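Local coordinates for conserved hypothetical protein TM1158 (Thermotoga maritima, PDB 1O1Y) that is probably a glutamine amidotransferase, expected to release ammonia from glutamine for transfer to an acceptor that is not known, at residues E121-K130 with D142-G151; L43-L51 with F78-I86. All coordinates share one frame; numbering follows the deposited sequence.

Interaction 1: residues E121-K130 with D142-G151; sequences EEIGWYFVEK and DRLRVFQWHG. With SO4 (sulfate ion), chain E; SO4 (sulfate ion), chain C; SO4 (sulfate ion), chain I; SO4 (sulfate ion), chain H.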
loop_
_atom_site.group_PDB
_atom_site.type_symbol
_atom_site.label_atom_id
_atom_site.label_comp_id
_atom_site.label_asym_id
_atom_site.label_seq_id
_atom_site.Cartn_x
_atom_site.Cartn_y
_atom_site.Cartn_z
ATOM N N GLU A 121 -8.958 14.752 -5.327
ATOM C CA GLU A 121 -7.914 13.744 -5.382
ATOM C C GLU A 121 -6.661 14.249 -4.659
ATOM O O GLU A 121 -6.410 15.453 -4.583
ATOM C CB GLU A 121 -7.523 13.428 -6.811
ATOM C CG GLU A 121 -8.572 12.728 -7.646
ATOM C CD GLU A 121 -8.031 12.361 -9.017
ATOM O OE1 GLU A 121 -7.926 11.165 -9.370
ATOM O OE2 GLU A 121 -7.655 13.287 -9.723
ATOM N N GLU A 122 -5.891 13.319 -4.133
ATOM C CA GLU A 122 -4.568 13.595 -3.613
ATOM C C GLU A 122 -3.559 12.981 -4.568
ATOM O O GLU A 122 -3.446 11.757 -4.663
ATOM C CB GLU A 122 -4.431 13.013 -2.210
ATOM C CG GLU A 122 -5.220 13.757 -1.127
ATOM C CD GLU A 122 -4.938 13.227 0.278
ATOM O OE1 GLU A 122 -4.958 11.987 0.506
ATOM O OE2 GLU A 122 -4.717 14.043 1.204
ATOM N N ILE A 123 -2.865 13.832 -5.326
ATOM C CA ILE A 123 -1.829 13.374 -6.216
ATOM C C ILE A 123 -0.623 14.256 -5.928
ATOM O O ILE A 123 -0.622 15.449 -6.223
ATOM C CB ILE A 123 -2.207 13.472 -7.676
ATOM C CG1 ILE A 123 -3.461 12.644 -7.961
ATOM C CG2 ILE A 123 -1.003 13.018 -8.534
ATOM C CD1 ILE A 123 -3.986 12.785 -9.382
ATOM N N GLY A 124 0.372 13.672 -5.284
ATOM C CA GLY A 124 1.524 14.449 -4.856
ATOM C C GLY A 124 1.905 14.226 -3.423
ATOM O O GLY A 124 1.548 13.225 -2.840
ATOM N N TRP A 125 2.595 15.213 -2.838
ATOM C CA TRP A 125 3.153 15.034 -1.499
ATOM C C TRP A 125 2.288 15.770 -0.473
ATOM O O TRP A 125 1.978 16.952 -0.659
ATOM C CB TRP A 125 4.605 15.560 -1.511
ATOM C CG TRP A 125 5.515 14.640 -2.255
ATOM C CD1 TRP A 125 5.908 14.743 -3.555
ATOM C CD2 TRP A 125 6.145 13.463 -1.738
ATOM N NE1 TRP A 125 6.750 13.693 -3.872
ATOM C CE2 TRP A 125 6.912 12.902 -2.777
ATOM C CE3 TRP A 125 6.165 12.844 -0.502
ATOM C CZ2 TRP A 125 7.665 11.756 -2.611
ATOM C CZ3 TRP A 125 6.907 11.717 -0.330
ATOM C CH2 TRP A 125 7.668 11.181 -1.392
ATOM N N TYR A 126 1.840 15.052 0.554
ATOM C CA TYR A 126 0.887 15.569 1.525
ATOM C C TYR A 126 1.292 15.089 2.892
ATOM O O TYR A 126 1.894 14.051 3.038
ATOM C CB TYR A 126 -0.553 15.054 1.248
ATOM C CG TYR A 126 -1.187 15.487 -0.073
ATOM C CD1 TYR A 126 -0.825 14.911 -1.270
ATOM C CD2 TYR A 126 -2.186 16.448 -0.115
ATOM C CE1 TYR A 126 -1.373 15.301 -2.435
ATOM C CE2 TYR A 126 -2.775 16.830 -1.315
ATOM C CZ TYR A 126 -2.368 16.237 -2.479
ATOM O OH TYR A 126 -2.935 16.613 -3.699
ATOM N N PHE A 127 0.873 15.826 3.909
ATOM C CA PHE A 127 0.953 15.321 5.292
ATOM C C PHE A 127 -0.154 14.321 5.643
ATOM O O PHE A 127 -1.316 14.473 5.245
ATOM C CB PHE A 127 0.866 16.495 6.273
ATOM C CG PHE A 127 2.125 17.345 6.334
ATOM C CD1 PHE A 127 3.317 16.805 6.712
ATOM C CD2 PHE A 127 2.087 18.686 6.021
ATOM C CE1 PHE A 127 4.485 17.576 6.797
ATOM C CE2 PHE A 127 3.265 19.445 6.075
ATOM C CZ PHE A 127 4.446 18.874 6.468
ATOM N N VAL A 128 0.214 13.352 6.475
ATOM C CA VAL A 128 -0.686 12.516 7.232
ATOM C C VAL A 128 -0.230 12.632 8.668
ATOM O O VAL A 128 0.930 12.938 8.967
ATOM C CB VAL A 128 -0.667 11.023 6.815
ATOM C CG1 VAL A 128 -1.274 10.894 5.410
ATOM C CG2 VAL A 128 0.702 10.404 6.894
ATOM N N GLU A 129 -1.170 12.429 9.567
ATOM C CA GLU A 129 -0.901 12.524 10.985
ATOM C C GLU A 129 -1.233 11.167 11.674
ATOM O O GLU A 129 -2.228 10.461 11.354
ATOM C CB GLU A 129 -1.731 13.666 11.597
ATOM C CG GLU A 129 -1.481 15.053 10.963
ATOM C CD GLU A 129 -2.215 15.315 9.671
ATOM O OE1 GLU A 129 -3.373 14.872 9.517
ATOM O OE2 GLU A 129 -1.597 15.982 8.762
ATOM N N LYS A 130 -0.373 10.789 12.587
ATOM C CA LYS A 130 -0.454 9.531 13.308
ATOM C C LYS A 130 -1.263 9.649 14.579
ATOM O O LYS A 130 -0.952 10.424 15.442
ATOM C CB LYS A 130 0.945 8.954 13.558
ATOM C CG LYS A 130 0.940 7.473 14.065
ATOM C CD LYS A 130 2.320 6.908 14.416
ATOM C CE LYS A 130 2.795 7.250 15.783
ATOM N NZ LYS A 130 4.034 6.498 16.169
ATOM N N ASP A 142 4.631 11.978 14.463
ATOM C CA ASP A 142 3.254 12.445 14.574
ATOM C C ASP A 142 2.723 13.012 13.262
ATOM O O ASP A 142 1.528 12.893 12.979
ATOM C CB ASP A 142 3.162 13.520 15.651
ATOM C CG ASP A 142 3.334 12.962 17.048
ATOM O OD1 ASP A 142 3.559 13.775 17.968
ATOM O OD2 ASP A 142 3.256 11.734 17.286
ATOM N N ARG A 143 3.612 13.624 12.474
ATOM C CA ARG A 143 3.214 14.293 11.238
ATOM C C ARG A 143 4.256 13.990 10.187
ATOM O O ARG A 143 5.435 14.265 10.406
ATOM C CB ARG A 143 3.101 15.765 11.539
ATOM C CG ARG A 143 2.761 16.789 10.434
ATOM C CD ARG A 143 2.875 18.166 11.046
ATOM N NE ARG A 143 2.650 19.344 10.214
ATOM C CZ ARG A 143 3.586 20.139 9.785
ATOM N NH1 ARG A 143 3.234 21.189 9.076
ATOM N NH2 ARG A 143 4.892 19.877 9.990
ATOM N N LEU A 144 3.830 13.396 9.078
ATOM C CA LEU A 144 4.750 12.750 8.109
ATOM C C LEU A 144 4.326 13.187 6.703
ATOM O O LEU A 144 3.138 13.083 6.345
ATOM C CB LEU A 144 4.627 11.201 8.250
ATOM C CG LEU A 144 5.593 10.332 7.408
ATOM C CD1 LEU A 144 7.080 10.538 7.766
ATOM C CD2 LEU A 144 5.237 8.886 7.555
ATOM N N ARG A 145 5.299 13.592 5.897
ATOM C CA ARG A 145 5.054 13.851 4.484
ATOM C C ARG A 145 5.163 12.567 3.695
ATOM O O ARG A 145 6.154 11.848 3.774
ATOM C CB ARG A 145 6.045 14.867 3.973
ATOM C CG ARG A 145 5.669 15.423 2.654
ATOM C CD ARG A 145 6.629 16.524 2.152
ATOM N NE ARG A 145 6.461 17.776 2.884
ATOM C CZ ARG A 145 7.299 18.266 3.794
ATOM N NH1 ARG A 145 8.425 17.625 4.134
ATOM N NH2 ARG A 145 7.033 19.444 4.350
ATOM N N VAL A 146 4.093 12.254 2.966
ATOM C CA VAL A 146 3.988 11.016 2.209
ATOM C C VAL A 146 3.450 11.265 0.797
ATOM O O VAL A 146 2.920 12.366 0.463
ATOM C CB VAL A 146 3.066 10.000 2.925
ATOM C CG1 VAL A 146 3.566 9.706 4.303
ATOM C CG2 VAL A 146 1.619 10.480 2.914
ATOM N N PHE A 147 3.612 10.265 -0.058
ATOM C CA PHE A 147 3.188 10.404 -1.454
ATOM C C PHE A 147 1.795 9.757 -1.685
ATOM O O PHE A 147 1.519 8.636 -1.264
ATOM C CB PHE A 147 4.201 9.777 -2.373
ATOM C CG PHE A 147 3.873 9.898 -3.822
ATOM C CD1 PHE A 147 3.810 11.134 -4.439
ATOM C CD2 PHE A 147 3.687 8.743 -4.589
ATOM C CE1 PHE A 147 3.529 11.213 -5.828
ATOM C CE2 PHE A 147 3.421 8.818 -5.933
ATOM C CZ PHE A 147 3.319 10.060 -6.548
ATOM N N GLN A 148 0.931 10.507 -2.326
ATOM C CA GLN A 148 -0.464 10.121 -2.547
ATOM C C GLN A 148 -0.757 10.088 -4.017
ATOM O O GLN A 148 -0.293 10.946 -4.800
ATOM C CB GLN A 148 -1.429 11.150 -1.941
ATOM C CG GLN A 148 -1.316 11.270 -0.415
ATOM C CD GLN A 148 -2.051 10.175 0.325
ATOM O OE1 GLN A 148 -2.392 9.133 -0.246
ATOM N NE2 GLN A 148 -2.307 10.415 1.623
ATOM N N TRP A 149 -1.565 9.127 -4.410
ATOM C CA TRP A 149 -2.097 9.104 -5.748
ATOM C C TRP A 149 -3.447 8.388 -5.740
ATOM O O TRP A 149 -3.567 7.250 -6.167
ATOM C CB TRP A 149 -1.135 8.416 -6.717
ATOM C CG TRP A 149 -1.403 8.820 -8.169
ATOM C CD1 TRP A 149 -2.603 8.847 -8.811
ATOM C CD2 TRP A 149 -0.436 9.287 -9.122
ATOM N NE1 TRP A 149 -2.441 9.311 -10.096
ATOM C CE2 TRP A 149 -1.116 9.564 -10.313
ATOM C CE3 TRP A 149 0.936 9.508 -9.078
ATOM C CZ2 TRP A 149 -0.457 10.035 -11.453
ATOM C CZ3 TRP A 149 1.581 9.960 -10.212
ATOM C CH2 TRP A 149 0.888 10.220 -11.368
ATOM N N HIS A 150 -4.481 9.074 -5.262
ATOM C CA HIS A 150 -5.779 8.420 -5.084
ATOM C C HIS A 150 -6.912 9.426 -5.164
ATOM O O HIS A 150 -6.772 10.569 -4.760
ATOM C CB HIS A 150 -5.835 7.638 -3.753
ATOM C CG HIS A 150 -6.041 8.497 -2.545
ATOM N ND1 HIS A 150 -7.284 8.673 -1.961
ATOM C CD2 HIS A 150 -5.180 9.262 -1.831
ATOM C CE1 HIS A 150 -7.172 9.515 -0.945
ATOM N NE2 HIS A 150 -5.909 9.904 -0.860
ATOM N N GLY A 151 -8.043 8.931 -5.643
ATOM C CA GLY A 151 -9.289 9.644 -5.661
ATOM C C GLY A 151 -10.346 9.029 -4.767
ATOM O O GLY A 151 -11.314 9.702 -4.460
HETATM S S SO4 E . 6.669 22.252 7.416
HETATM O O1 SO4 E . 7.449 23.439 7.681
HETATM O O2 SO4 E . 6.960 21.257 8.407
HETATM O O3 SO4 E . 6.921 21.718 6.087
HETATM O O4 SO4 E . 5.279 22.645 7.364
HETATM S S SO4 C . -8.398 5.717 -7.031
HETATM O O1 SO4 C . -8.001 6.844 -7.850
HETATM O O2 SO4 C . -8.250 5.906 -5.568
HETATM O O3 SO4 C . -7.479 4.639 -7.397
HETATM O O4 SO4 C . -9.763 5.254 -7.330
HETATM S S SO4 I . 7.879 13.209 16.615
HETATM O O1 SO4 I . 8.887 13.427 15.596
HETATM O O2 SO4 I . 7.918 14.243 17.674
HETATM O O3 SO4 I . 8.096 11.908 17.227
HETATM O O4 SO4 I . 6.642 13.079 15.960
HETATM S S SO4 H . 11.589 19.120 7.125
HETATM O O1 SO4 H . 12.868 19.807 6.982
HETATM O O2 SO4 H . 11.748 17.937 7.963
HETATM O O3 SO4 H . 10.994 18.632 5.865
HETATM O O4 SO4 H . 10.701 20.007 7.853
HETATM O O HOH W 1 -5.744 9.443 -11.069
HETATM O O HOH W 2 -2.667 13.018 3.003
HETATM O O HOH W 3 3.629 18.441 1.105
HETATM O O HOH W 4 1.342 9.863 16.993
HETATM O O HOH W 5 5.130 9.680 17.062
#

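Interaction 2: residues L43-L51 with F78-I86; sequences LDTPKGEKL and FLKYEFQLI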
loop_
_atom_site.group_PDB
_atom_site.type_symbol
_atom_site.label_atom_id
_atom_site.label_comp_id
_atom_site.label_asym_id
_atom_site.label_seq_id
_atom_site.Cartn_x
_atom_site.Cartn_y
_atom_site.Cartn_z
ATOM N N LEU A 43 2.866 -11.685 -7.716
ATOM C CA LEU A 43 1.660 -12.331 -8.263
ATOM C C LEU A 43 0.921 -11.263 -9.092
ATOM O O LEU A 43 0.360 -10.341 -8.542
ATOM C CB LEU A 43 0.759 -12.856 -7.171
ATOM C CG LEU A 43 -0.501 -13.581 -7.673
ATOM C CD1 LEU A 43 -0.167 -14.862 -8.405
ATOM C CD2 LEU A 43 -1.428 -13.842 -6.497
ATOM N N ASP A 44 0.983 -11.397 -10.403
ATOM C CA ASP A 44 0.347 -10.459 -11.333
ATOM C C ASP A 44 -0.971 -11.062 -11.769
ATOM O O ASP A 44 -1.082 -11.725 -12.807
ATOM C CB ASP A 44 1.242 -10.185 -12.521
ATOM C CG ASP A 44 2.441 -9.338 -12.124
ATOM O OD1 ASP A 44 3.569 -9.865 -12.085
ATOM O OD2 ASP A 44 2.311 -8.154 -11.802
ATOM N N THR A 45 -1.972 -10.838 -10.935
ATOM C CA THR A 45 -3.274 -11.435 -11.171
ATOM C C THR A 45 -3.933 -10.953 -12.464
ATOM O O THR A 45 -4.650 -11.736 -13.063
ATOM C CB THR A 45 -4.244 -11.179 -10.017
ATOM O OG1 THR A 45 -4.253 -9.789 -9.708
ATOM C CG2 THR A 45 -3.727 -11.894 -8.723
ATOM N N PRO A 46 -3.716 -9.715 -12.912
ATOM C CA PRO A 46 -4.326 -9.316 -14.197
ATOM C C PRO A 46 -3.812 -10.099 -15.364
ATOM O O PRO A 46 -4.459 -10.150 -16.415
ATOM C CB PRO A 46 -3.986 -7.826 -14.302
ATOM C CG PRO A 46 -3.753 -7.429 -12.923
ATOM C CD PRO A 46 -2.994 -8.584 -12.304
ATOM N N LYS A 47 -2.677 -10.760 -15.199
ATOM C CA LYS A 47 -2.155 -11.651 -16.217
ATOM C C LYS A 47 -2.696 -13.065 -16.154
ATOM O O LYS A 47 -2.242 -13.925 -16.896
ATOM C CB LYS A 47 -0.647 -11.729 -16.123
ATOM C CG LYS A 47 0.014 -10.416 -16.385
ATOM C CD LYS A 47 1.490 -10.640 -16.488
ATOM C CE LYS A 47 2.253 -9.352 -16.517
ATOM N NZ LYS A 47 3.586 -9.612 -17.146
ATOM N N GLY A 48 -3.650 -13.308 -15.261
ATOM C CA GLY A 48 -4.163 -14.643 -15.033
ATOM C C GLY A 48 -3.357 -15.480 -14.051
ATOM O O GLY A 48 -3.622 -16.677 -13.884
ATOM N N GLU A 49 -2.364 -14.883 -13.410
ATOM C CA GLU A 49 -1.510 -15.643 -12.513
ATOM C C GLU A 49 -2.271 -16.030 -11.245
ATOM O O GLU A 49 -3.070 -15.262 -10.739
ATOM C CB GLU A 49 -0.254 -14.852 -12.158
ATOM C CG GLU A 49 0.726 -14.772 -13.320
ATOM C CD GLU A 49 2.012 -14.036 -12.969
ATOM O OE1 GLU A 49 2.253 -13.682 -11.768
ATOM O OE2 GLU A 49 2.797 -13.812 -13.915
ATOM N N LYS A 50 -2.023 -17.247 -10.777
ATOM C CA LYS A 50 -2.506 -17.719 -9.477
ATOM C C LYS A 50 -1.315 -18.084 -8.611
ATOM O O LYS A 50 -0.181 -18.197 -9.095
ATOM C CB LYS A 50 -3.400 -18.946 -9.630
ATOM C CG LYS A 50 -4.493 -18.798 -10.679
ATOM C CD LYS A 50 -5.612 -17.927 -10.199
ATOM C CE LYS A 50 -6.829 -18.044 -11.137
ATOM N NZ LYS A 50 -8.101 -17.621 -10.464
ATOM N N LEU A 51 -1.572 -18.310 -7.327
ATOM C CA LEU A 51 -0.487 -18.590 -6.398
ATOM C C LEU A 51 0.401 -19.707 -6.931
ATOM O O LEU A 51 -0.108 -20.723 -7.414
ATOM C CB LEU A 51 -1.056 -19.070 -5.073
ATOM C CG LEU A 51 -1.722 -18.028 -4.211
ATOM C CD1 LEU A 51 -2.452 -18.706 -3.082
ATOM C CD2 LEU A 51 -0.683 -17.048 -3.701
ATOM N N PHE A 78 -10.074 -10.561 -12.061
ATOM C CA PHE A 78 -8.979 -10.931 -11.159
ATOM C C PHE A 78 -9.186 -10.466 -9.724
ATOM O O PHE A 78 -8.624 -11.063 -8.806
ATOM C CB PHE A 78 -7.589 -10.467 -11.680
ATOM C CG PHE A 78 -7.489 -8.999 -11.972
ATOM C CD1 PHE A 78 -7.173 -8.087 -10.987
ATOM C CD2 PHE A 78 -7.702 -8.534 -13.271
ATOM C CE1 PHE A 78 -7.093 -6.702 -11.276
ATOM C CE2 PHE A 78 -7.612 -7.174 -13.572
ATOM C CZ PHE A 78 -7.316 -6.261 -12.577
ATOM N N LEU A 79 -9.956 -9.387 -9.522
ATOM C CA LEU A 79 -10.225 -8.892 -8.191
ATOM C C LEU A 79 -10.996 -9.895 -7.360
ATOM O O LEU A 79 -10.776 -9.959 -6.141
ATOM C CB LEU A 79 -10.964 -7.546 -8.187
ATOM C CG LEU A 79 -10.312 -6.311 -8.806
ATOM C CD1 LEU A 79 -11.281 -5.149 -8.855
ATOM C CD2 LEU A 79 -9.050 -5.949 -8.069
ATOM N N LYS A 80 -11.870 -10.678 -7.968
ATOM C CA LYS A 80 -12.608 -11.697 -7.250
ATOM C C LYS A 80 -11.647 -12.697 -6.572
ATOM O O LYS A 80 -11.820 -13.055 -5.422
ATOM C CB LYS A 80 -13.581 -12.408 -8.208
ATOM C CG LYS A 80 -14.498 -13.377 -7.524
ATOM N N TYR A 81 -10.632 -13.133 -7.310
ATOM C CA TYR A 81 -9.602 -14.027 -6.762
ATOM C C TYR A 81 -8.822 -13.369 -5.625
ATOM O O TYR A 81 -8.539 -13.989 -4.595
ATOM C CB TYR A 81 -8.653 -14.425 -7.893
ATOM C CG TYR A 81 -7.536 -15.327 -7.488
ATOM C CD1 TYR A 81 -7.791 -16.575 -6.972
ATOM C CD2 TYR A 81 -6.210 -14.930 -7.613
ATOM C CE1 TYR A 81 -6.730 -17.434 -6.613
ATOM C CE2 TYR A 81 -5.152 -15.779 -7.234
ATOM C CZ TYR A 81 -5.418 -17.007 -6.731
ATOM O OH TYR A 81 -4.396 -17.877 -6.371
ATOM N N GLU A 82 -8.465 -12.103 -5.816
ATOM C CA GLU A 82 -7.777 -11.342 -4.800
ATOM C C GLU A 82 -8.584 -11.193 -3.552
ATOM O O GLU A 82 -8.055 -11.366 -2.463
ATOM C CB GLU A 82 -7.419 -9.959 -5.308
ATOM C CG GLU A 82 -6.379 -10.005 -6.414
ATOM C CD GLU A 82 -5.946 -8.618 -6.860
ATOM O OE1 GLU A 82 -6.060 -7.671 -6.075
ATOM O OE2 GLU A 82 -5.476 -8.492 -8.010
ATOM N N PHE A 83 -9.871 -10.881 -3.680
ATOM C CA PHE A 83 -10.739 -10.822 -2.483
ATOM C C PHE A 83 -10.765 -12.168 -1.729
ATOM O O PHE A 83 -10.759 -12.187 -0.489
ATOM C CB PHE A 83 -12.146 -10.378 -2.868
ATOM C CG PHE A 83 -12.272 -8.881 -3.082
ATOM C CD1 PHE A 83 -12.698 -8.385 -4.303
ATOM C CD2 PHE A 83 -11.913 -7.974 -2.076
ATOM C CE1 PHE A 83 -12.790 -7.026 -4.516
ATOM C CE2 PHE A 83 -12.019 -6.624 -2.283
ATOM C CZ PHE A 83 -12.451 -6.142 -3.526
ATOM N N GLN A 84 -10.773 -13.272 -2.461
ATOM C CA GLN A 84 -10.734 -14.591 -1.862
ATOM C C GLN A 84 -9.428 -14.772 -1.096
ATOM O O GLN A 84 -9.423 -15.314 0.042
ATOM C CB GLN A 84 -10.883 -15.710 -2.900
ATOM C CG GLN A 84 -12.254 -15.744 -3.527
ATOM C CD GLN A 84 -12.394 -16.744 -4.668
ATOM O OE1 GLN A 84 -11.431 -17.060 -5.368
ATOM N NE2 GLN A 84 -13.612 -17.218 -4.867
ATOM N N LEU A 85 -8.324 -14.320 -1.668
ATOM C CA LEU A 85 -7.026 -14.415 -0.954
ATOM C C LEU A 85 -7.020 -13.592 0.318
ATOM O O LEU A 85 -6.536 -14.054 1.369
ATOM C CB LEU A 85 -5.863 -13.982 -1.840
ATOM C CG LEU A 85 -5.606 -14.821 -3.081
ATOM C CD1 LEU A 85 -4.447 -14.228 -3.862
ATOM C CD2 LEU A 85 -5.337 -16.258 -2.738
ATOM N N ILE A 86 -7.571 -12.382 0.266
ATOM C CA ILE A 86 -7.615 -11.537 1.464
ATOM C C ILE A 86 -8.377 -12.231 2.579
ATOM O O ILE A 86 -7.927 -12.232 3.700
ATOM C CB ILE A 86 -8.228 -10.131 1.154
ATOM C CG1 ILE A 86 -7.352 -9.308 0.227
ATOM C CG2 ILE A 86 -8.376 -9.309 2.448
ATOM C CD1 ILE A 86 -8.040 -8.017 -0.338
#

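Interaction 1: residues E121-K130 with D142-G151
With chi1 of Arg-143 at 177° and its chain extended from CG to NE, the guanidinium is laid flat on one face of Phe-127. The planes lie 21° apart, and CZ of Arg-143 sits 4.0 Å from the centroid of the Phe-127 ring, a cation-pi stack. The same guanidinium grips a sulfate, probably from the crystallisation liquor, with NH2 of Arg-143 2.9 Å from sulfate O2 and NH1 bonded to O4. Along the same face CB of Phe-147 lies over the six-membered ring of Trp-125, and CG2 of Ile-123 is 3.9 Å from the centroid of the Trp-149 six-membered ring. On the other face NE2 of His-150 donates to OE1 of Glu-122 at 2.7 Å, in the imidazole plane and to the anti lone pair of that oxygen. Gln-172 also binds this oxygen, while ND1 of His-150 is held by the carbonyl of Asp-152. Reciprocal backbone bonds run from Glu-122 with His-150 to Val-128 with Leu-144, a single bond from Lys-130 N to Asp-142 O follows, and Trp-149 and His-150 face Glu-122 in a classic bulge. The Arg-143 end could thus hold an anion, while the buried carboxylate takes two bonds at OE1 and a water at OE2.

Interaction 2: residues L43-L51 with F78-I86
Tyr-81 lies under the bent side chain of Lys-50, whose CD sits over the ring centre, 3.7 Å from the Tyr-81 ring centroid, with NZ of Lys-50 over the same face in a cation-pi contact. The opposite ring face rests on Leu-85 of the same helix. With CG trans to the backbone N (chi1 179°), the phenol reaches the 43-51 loop, where its OH accepts a nearly straight bond from the backbone N of Leu-51 at 3.0 Å (170°). A phenylalanine here would probably keep the ring packing but leave that N-H without its acceptor. CD2 of Leu-43 meets CD1 of Leu-85 tip to tip at 4.0 Å, while CD1 of Leu-51 packs against CD2 of Leu-85 at 3.8 Å. At the start of segment 78-86, Pro-46 covers the Phe-78 ring, its CG 3.7 Å from the Phe-78 centroid. Between the two aromatic contacts OG1 of Thr-45 donates to OE2 of Glu-82, at a modelled distance that is doubtfully short; the other carboxylate oxygen is bonded to His-20. The loop after edge strand 39-43 thus packs on helix 78-92, which follows strand 60-63 and leads to strand 96-98, as in a flavodoxin-like alpha/beta fold.

Overall arrangement
Interaction 2 comes first along the chain and is complete before interaction 1 begins, and all four segments belong to the glutamine amidotransferase domain region. The two lie on opposite sides of the chain's centre, their centres 28 Å apart and their nearest atoms about 14 Å apart, without touching. What links them is the mixed sheet: interaction 2 lies beside its parallel end, where strand 39-43 is outermost and helix 78-92 leads toward strand 96-98, whereas interaction 1 builds the antiparallel end, with strand 143-150 between 125-130 and 122-123. One contact therefore fastens a loop to a helix beside the sheet, and the other extends the sheet itself at its far end.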